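Local atomic coordinates of transcriptional activator of comK gene (Bacillus halodurans, PDB entry 2HQB), a protein that probably activates transcription of comK and, as a BMP-family lipoprotein with a periplasmic-binding-protein fold, probably binds a small ligand. Residues R159-W164 with D168-L173; E176-K179 with V184-P187. All coordinates share one frame; numbering follows the deposited sequence.

Contact 1 (R159-W164 with D168-L173); sequences RYVGEW and DKALEL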
ATOM      1  N   ARG A 159      14.790  -1.989  11.404  1.00 45.99           N
ATOM      2  CA  ARG A 159      14.283  -1.886  12.774  1.00 47.35           C
ATOM      3  C   ARG A 159      12.775  -2.090  12.672  1.00 47.07           C
ATOM      4  O   ARG A 159      12.134  -1.600  11.750  1.00 46.81           O
ATOM      5  CB  ARG A 159      14.570  -0.511  13.393  1.00 46.56           C
ATOM      6  CG  ARG A 159      16.037  -0.245  13.702  1.00 57.38           C
ATOM      7  CD  ARG A 159      16.655  -1.381  14.498  1.00 59.16           C
ATOM      8  NE  ARG A 159      17.606  -2.143  13.696  1.00 59.51           N
ATOM      9  CZ  ARG A 159      18.923  -2.111  13.878  1.00 65.35           C
ATOM     10  NH1 ARG A 159      19.455  -1.355  14.836  1.00 63.47           N
ATOM     11  NH2 ARG A 159      19.712  -2.837  13.103  1.00 62.16           N
ATOM     12  N   TYR A 160      12.216  -2.819  13.623  1.00 47.39           N
ATOM     13  CA  TYR A 160      10.789  -3.093  13.631  1.00 44.84           C
ATOM     14  C   TYR A 160      10.060  -2.318  14.721  1.00 43.98           C
ATOM     15  O   TYR A 160      10.476  -2.318  15.868  1.00 45.39           O
ATOM     16  CB  TYR A 160      10.549  -4.614  13.814  1.00 33.69           C
ATOM     17  CG  TYR A 160      10.950  -5.415  12.580  1.00 39.58           C
ATOM     18  CD1 TYR A 160      12.059  -6.285  12.586  1.00 39.60           C
ATOM     19  CD2 TYR A 160      10.290  -5.210  11.373  1.00 40.40           C
ATOM     20  CE1 TYR A 160      12.497  -6.900  11.428  1.00 27.34           C
ATOM     21  CE2 TYR A 160      10.714  -5.814  10.219  1.00 52.09           C
ATOM     22  CZ  TYR A 160      11.823  -6.652  10.240  1.00 51.30           C
ATOM     23  OH  TYR A 160      12.244  -7.162   9.026  1.00 56.03           O
ATOM     24  N   VAL A 161       8.981  -1.627  14.359  1.00 44.58           N
ATOM     25  CA  VAL A 161       8.170  -0.936  15.366  1.00 40.80           C
ATOM     26  C   VAL A 161       7.183  -2.000  15.817  1.00 45.40           C
ATOM     27  O   VAL A 161       6.805  -2.902  15.050  1.00 48.96           O
ATOM     28  CB  VAL A 161       7.314   0.157  14.791  1.00 25.13           C
ATOM     29  CG1 VAL A 161       6.531   0.800  15.899  1.00 34.73           C
ATOM     30  CG2 VAL A 161       8.137   1.129  14.063  1.00 24.03           C
ATOM     31  N   GLY A 162       6.729  -1.936  17.045  1.00 44.51           N
ATOM     32  CA  GLY A 162       5.792  -2.983  17.396  1.00 48.76           C
ATOM     33  C   GLY A 162       4.572  -2.984  16.485  1.00 49.64           C
ATOM     34  O   GLY A 162       4.032  -4.035  16.171  1.00 42.85           O
ATOM     35  N   GLU A 163       4.109  -1.784  16.107  1.00 60.85           N
ATOM     36  CA  GLU A 163       2.933  -1.624  15.238  1.00 63.03           C
ATOM     37  C   GLU A 163       2.950  -0.476  14.207  1.00 55.64           C
ATOM     38  O   GLU A 163       3.994   0.100  13.917  1.00 58.90           O
ATOM     39  CB  GLU A 163       1.662  -1.509  16.076  1.00 75.25           C
ATOM     40  CG  GLU A 163       0.429  -1.357  15.169  1.00 93.40           C
ATOM     41  CD  GLU A 163      -0.851  -1.805  15.807  1.00 98.19           C
ATOM     42  OE1 GLU A 163      -1.070  -1.401  16.981  1.00 97.30           O
ATOM     43  OE2 GLU A 163      -1.621  -2.546  15.129  1.00101.51           O
ATOM     44  N   TRP A 164       1.788  -0.152  13.649  1.00 49.70           N
ATOM     45  CA  TRP A 164       1.697   0.887  12.636  1.00 52.80           C
ATOM     46  C   TRP A 164       1.429   2.314  13.101  1.00 56.88           C
ATOM     47  O   TRP A 164       1.583   3.254  12.325  1.00 60.41           O
ATOM     48  CB  TRP A 164       0.614   0.563  11.625  1.00 45.55           C
ATOM     49  CG  TRP A 164       0.530  -0.832  11.186  1.00 43.77           C
ATOM     50  CD1 TRP A 164      -0.240  -1.809  11.724  1.00 45.08           C
ATOM     51  CD2 TRP A 164       1.167  -1.402  10.040  1.00 47.26           C
ATOM     52  NE1 TRP A 164      -0.140  -2.958  10.973  1.00 44.55           N
ATOM     53  CE2 TRP A 164       0.725  -2.733   9.939  1.00 42.02           C
ATOM     54  CE3 TRP A 164       2.072  -0.918   9.094  1.00 33.88           C
ATOM     55  CZ2 TRP A 164       1.158  -3.580   8.934  1.00 44.60           C
ATOM     56  CZ3 TRP A 164       2.497  -1.755   8.106  1.00 46.46           C
ATOM     57  CH2 TRP A 164       2.046  -3.076   8.028  1.00 46.86           C
ATOM     58  N   ASP A 168       6.050   7.378  18.279  1.00 50.08           N
ATOM     59  CA  ASP A 168       7.017   7.549  19.336  1.00 48.40           C
ATOM     60  C   ASP A 168       8.180   6.601  19.103  1.00 50.94           C
ATOM     61  O   ASP A 168       9.288   7.047  18.781  1.00 56.95           O
ATOM     62  CB  ASP A 168       6.329   7.262  20.658  1.00 57.95           C
ATOM     63  CG  ASP A 168       7.043   7.873  21.822  1.00 60.91           C
ATOM     64  OD1 ASP A 168       7.833   8.804  21.590  1.00 65.42           O
ATOM     65  OD2 ASP A 168       6.793   7.433  22.960  1.00 65.52           O
ATOM     66  N   LYS A 169       7.916   5.301  19.247  1.00 44.31           N
ATOM     67  CA  LYS A 169       8.917   4.270  19.058  1.00 42.60           C
ATOM     68  C   LYS A 169       9.574   4.413  17.687  1.00 48.98           C
ATOM     69  O   LYS A 169      10.792   4.361  17.565  1.00 50.04           O
ATOM     70  CB  LYS A 169       8.271   2.887  19.168  1.00 48.54           C
ATOM     71  CG  LYS A 169       9.278   1.723  19.241  1.00 58.24           C
ATOM     72  CD  LYS A 169       8.564   0.390  19.456  1.00 83.90           C
ATOM     73  CE  LYS A 169       9.546  -0.781  19.557  1.00 97.12           C
ATOM     74  NZ  LYS A 169       8.871  -2.123  19.643  1.00100.27           N
ATOM     75  N   ALA A 170       8.756   4.589  16.653  1.00 49.56           N
ATOM     76  CA  ALA A 170       9.266   4.731  15.299  1.00 41.26           C
ATOM     77  C   ALA A 170      10.281   5.855  15.244  1.00 44.97           C
ATOM     78  O   ALA A 170      11.290   5.767  14.515  1.00 47.72           O
ATOM     79  CB  ALA A 170       8.123   5.029  14.341  1.00 33.50           C
ATOM     80  N   LEU A 171      10.011   6.926  15.994  1.00 43.03           N
ATOM     81  CA  LEU A 171      10.929   8.042  15.993  1.00 47.41           C
ATOM     82  C   LEU A 171      12.202   7.649  16.743  1.00 54.57           C
ATOM     83  O   LEU A 171      13.311   8.044  16.318  1.00 55.62           O
ATOM     84  CB  LEU A 171      10.291   9.298  16.587  1.00 36.08           C
ATOM     85  CG  LEU A 171       9.446  10.166  15.651  1.00 37.99           C
ATOM     86  CD1 LEU A 171       8.668  11.122  16.526  1.00 39.33           C
ATOM     87  CD2 LEU A 171      10.301  10.934  14.607  1.00 30.63           C
ATOM     88  N   GLU A 172      12.072   6.872  17.828  1.00 48.75           N
ATOM     89  CA  GLU A 172      13.270   6.425  18.546  1.00 53.74           C
ATOM     90  C   GLU A 172      14.141   5.593  17.595  1.00 57.99           C
ATOM     91  O   GLU A 172      15.353   5.795  17.520  1.00 64.62           O
ATOM     92  CB  GLU A 172      12.919   5.573  19.753  1.00 53.33           C
ATOM     93  CG  GLU A 172      12.125   6.297  20.798  1.00 76.64           C
ATOM     94  CD  GLU A 172      11.579   5.340  21.833  1.00 95.07           C
ATOM     95  OE1 GLU A 172      12.407   4.616  22.438  1.00 99.89           O
ATOM     96  OE2 GLU A 172      10.335   5.302  22.030  1.00 97.05           O
ATOM     97  N   LEU A 173      13.527   4.658  16.873  1.00 54.59           N
ATOM     98  CA  LEU A 173      14.265   3.851  15.921  1.00 56.03           C
ATOM     99  C   LEU A 173      14.943   4.770  14.895  1.00 61.55           C
ATOM    100  O   LEU A 173      16.062   4.493  14.462  1.00 67.77           O
ATOM    101  CB  LEU A 173      13.337   2.862  15.214  1.00 55.95           C
ATOM    102  CG  LEU A 173      12.612   1.854  16.108  1.00 60.33           C
ATOM    103  CD1 LEU A 173      11.686   0.981  15.252  1.00 64.75           C
ATOM    104  CD2 LEU A 173      13.619   1.003  16.862  1.00 40.99           C
TER
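K169 opens the contact by running its aliphatic chain alongside V161 and up to the backbone at G162. With CG anti to the backbone N (chi1 -169°) and every later torsion also near 180°, the chain is fully stretched, and the two side chains run antiparallel, V161 CG1 to K169 CD at 4.1 Å. K169 CE lies 4.1 Å from Y160 O. The ammonium comes within 3.4 Å of G162 N, but K169 NZ and that N are both donors, so the approach is a plain close contact along the turn after the strand. The next residue, A170, offers its methyl to V161: A170 CB meets V161 CG2 at 3.9 Å. The same CG2 is shared with L173, whose CD1 approaches to 3.7 Å, so this one branch of V161 sits against two residues of the helix. L173 makes the broadest contact of the segment. Its CG stands beside the backbone N and anti to the carbonyl carbon (chi1 -60°), which aims the isobutyl group at the end of the strand. L173 CD1 rests on the peptide that follows Y160 CA, 3.6 Å from Y160 O, while both methyls press on R159 CB, which is 3.7 Å from L173 CD1 and 3.9 Å from L173 CD2. Beyond CG the arginine bends at chi2 and chi3, which carries its guanidinium away from residues 168-173. The interface is thus apolar at its centre, with the lysine at its more exposed side. Strand 155-160 is an outermost strand of its sheet and is backbone-bonded to strand 128-133, whose I132 also touches V161 and L173. A170 touches V196 and L171 touches A199, so helix 193-203 packs beside helix 167-178.

Contact 2 (E176-K179 with V184-P187); sequences ELQK and VFYP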
ATOM      1  N   GLU A 176      17.960   6.208  16.831  1.00 56.89           N
ATOM      2  CA  GLU A 176      18.902   5.099  16.947  1.00 55.79           C
ATOM      3  C   GLU A 176      19.765   4.918  15.678  1.00 57.88           C
ATOM      4  O   GLU A 176      20.997   4.953  15.741  1.00 56.16           O
ATOM      5  CB  GLU A 176      18.143   3.799  17.141  1.00 54.25           C
ATOM      6  CG  GLU A 176      17.870   3.391  18.547  1.00 61.39           C
ATOM      7  CD  GLU A 176      17.493   1.932  18.589  1.00 71.55           C
ATOM      8  OE1 GLU A 176      18.235   1.132  17.966  1.00 72.75           O
ATOM      9  OE2 GLU A 176      16.469   1.591  19.226  1.00 70.50           O
ATOM     10  N   LEU A 177      19.104   4.676  14.544  1.00 54.27           N
ATOM     11  CA  LEU A 177      19.796   4.479  13.281  1.00 55.27           C
ATOM     12  C   LEU A 177      20.489   5.764  12.877  1.00 57.79           C
ATOM     13  O   LEU A 177      21.372   5.780  11.990  1.00 53.07           O
ATOM     14  CB  LEU A 177      18.811   4.091  12.188  1.00 55.59           C
ATOM     15  CG  LEU A 177      18.093   2.770  12.325  1.00 46.20           C
ATOM     16  CD1 LEU A 177      17.043   2.698  11.241  1.00 46.18           C
ATOM     17  CD2 LEU A 177      19.089   1.635  12.220  1.00 54.48           C
ATOM     18  N   GLN A 178      20.062   6.858  13.501  1.00 60.30           N
ATOM     19  CA  GLN A 178      20.685   8.140  13.201  1.00 70.65           C
ATOM     20  C   GLN A 178      22.127   7.988  13.691  1.00 74.12           C
ATOM     21  O   GLN A 178      23.079   8.193  12.939  1.00 74.64           O
ATOM     22  CB  GLN A 178      19.974   9.286  13.939  1.00 76.75           C
ATOM     23  CG  GLN A 178      20.417  10.678  13.491  1.00 79.23           C
ATOM     24  CD  GLN A 178      19.844  11.077  12.144  1.00 83.36           C
ATOM     25  OE1 GLN A 178      19.724  10.250  11.234  1.00 91.00           O
ATOM     26  NE2 GLN A 178      19.498  12.353  12.004  1.00 83.82           N
ATOM     27  N   LYS A 179      22.268   7.582  14.949  1.00 73.03           N
ATOM     28  CA  LYS A 179      23.569   7.371  15.563  1.00 69.90           C
ATOM     29  C   LYS A 179      24.303   6.166  14.961  1.00 72.14           C
ATOM     30  O   LYS A 179      25.087   5.513  15.633  1.00 79.46           O
ATOM     31  CB  LYS A 179      23.399   7.162  17.073  1.00 68.38           C
ATOM     32  CG  LYS A 179      22.645   8.275  17.765  1.00 69.67           C
ATOM     33  CD  LYS A 179      22.495   8.022  19.262  1.00 77.75           C
ATOM     34  CE  LYS A 179      21.647   9.136  19.897  1.00 87.16           C
ATOM     35  NZ  LYS A 179      21.477   8.979  21.367  1.00 87.63           N
ATOM     36  N   VAL A 184      19.485   7.471   4.582  1.00 56.70           N
ATOM     37  CA  VAL A 184      18.339   7.330   3.697  1.00 51.74           C
ATOM     38  C   VAL A 184      17.402   6.382   4.437  1.00 51.81           C
ATOM     39  O   VAL A 184      17.796   5.262   4.785  1.00 53.13           O
ATOM     40  CB  VAL A 184      18.736   6.733   2.344  1.00 50.24           C
ATOM     41  CG1 VAL A 184      17.549   6.739   1.399  1.00 43.63           C
ATOM     42  CG2 VAL A 184      19.880   7.524   1.764  1.00 42.14           C
ATOM     43  N   PHE A 185      16.178   6.843   4.693  1.00 50.70           N
ATOM     44  CA  PHE A 185      15.191   6.040   5.412  1.00 49.10           C
ATOM     45  C   PHE A 185      13.890   5.634   4.660  1.00 50.21           C
ATOM     46  O   PHE A 185      13.358   6.348   3.787  1.00 46.85           O
ATOM     47  CB  PHE A 185      14.842   6.740   6.718  1.00 37.73           C
ATOM     48  CG  PHE A 185      16.035   7.017   7.597  1.00 47.14           C
ATOM     49  CD1 PHE A 185      16.891   8.081   7.326  1.00 50.60           C
ATOM     50  CD2 PHE A 185      16.264   6.257   8.741  1.00 53.96           C
ATOM     51  CE1 PHE A 185      17.955   8.394   8.189  1.00 53.01           C
ATOM     52  CE2 PHE A 185      17.325   6.562   9.614  1.00 61.42           C
ATOM     53  CZ  PHE A 185      18.168   7.635   9.334  1.00 55.07           C
ATOM     54  N   TYR A 186      13.416   4.439   4.997  1.00 48.86           N
ATOM     55  CA  TYR A 186      12.206   3.868   4.424  1.00 45.95           C
ATOM     56  C   TYR A 186      11.312   3.574   5.622  1.00 44.39           C
ATOM     57  O   TYR A 186      11.367   2.475   6.176  1.00 45.47           O
ATOM     58  CB  TYR A 186      12.538   2.564   3.694  1.00 32.06           C
ATOM     59  CG  TYR A 186      11.368   1.982   2.944  1.00 37.47           C
ATOM     60  CD1 TYR A 186      10.422   2.812   2.318  1.00 36.32           C
ATOM     61  CD2 TYR A 186      11.202   0.607   2.829  1.00 39.17           C
ATOM     62  CE1 TYR A 186       9.332   2.274   1.585  1.00 22.61           C
ATOM     63  CE2 TYR A 186      10.116   0.071   2.096  1.00 41.61           C
ATOM     64  CZ  TYR A 186       9.197   0.919   1.481  1.00 31.78           C
ATOM     65  OH  TYR A 186       8.172   0.394   0.737  1.00 39.09           O
ATOM     66  N   PRO A 187      10.505   4.559   6.063  1.00 44.03           N
ATOM     67  CA  PRO A 187       9.632   4.308   7.230  1.00 43.12           C
ATOM     68  C   PRO A 187       8.318   3.693   6.747  1.00 44.65           C
ATOM     69  O   PRO A 187       7.323   4.378   6.514  1.00 42.04           O
ATOM     70  CB  PRO A 187       9.514   5.691   7.872  1.00 35.77           C
ATOM     71  CG  PRO A 187       9.617   6.645   6.676  1.00 36.85           C
ATOM     72  CD  PRO A 187      10.481   5.975   5.630  1.00 31.30           C
TER
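F185 reaches from its strand to the last turn of helix 167-178, where L177 and Q178 receive the far end of its ring. L177 touches it with CB alone in this pair: L177 CB lies 3.9 Å from F185 CE2, at the ring edge and near the ring plane. The phenyl group gets that far because its CB already points at the helix and CG is anti to the carbonyl carbon (chi1 -56°), leaving CZ, CE1 and CE2 as the leading atoms. Q178 comes to the same end of the ring by another route. Its chain starts anti to the backbone N and then bends at chi2 (75°), bringing the amide up to the far end of the phenyl group; the amide plane is turned 54° from the ring plane. The two segments bury 121 Å² together, with no hydrogen bond between them. Around this first shell the ring is held by several neighbours: F174, about one helical turn before L177 and Q178, sets its ring edge-to-face with F185, and I200 of helix 193-203 also touches it. L177 also touches F157 and R159 of strand 155-160. The backbone of F185 is fixed by hydrogen bonds to F206 and I208 of the next strand, while V184 and Y186 bond to strand 128-133 on the other side. Helix 167-178 follows strand 155-160 and leads back to strand 184-186, with strand 128-133 lying between these two parallel strands. This is a beta-alpha-beta crossover of the Rossmann-like alpha/beta lobe found in periplasmic-binding-protein folds.

Contact 1 and contact 2 follow one another along the chain and share helix 167-178: its beginning and middle lie against the end of edge strand 155-160 and the loop after it, its last turn meets strand 184-186 within the same sheet. Their centres are about 11 Å apart. They touch directly where R159 CG of contact 1 lies 3.9 Å from L177 CD2 of contact 2, so the strand residue that meets L173 also packs against the helix one turn later. R159 NH1 reaches no closer than 4.2 Å to E176 OE1, a packing approach. Both contacts lie on the same side of the chain's centre, in the lobe containing the mixed sheet.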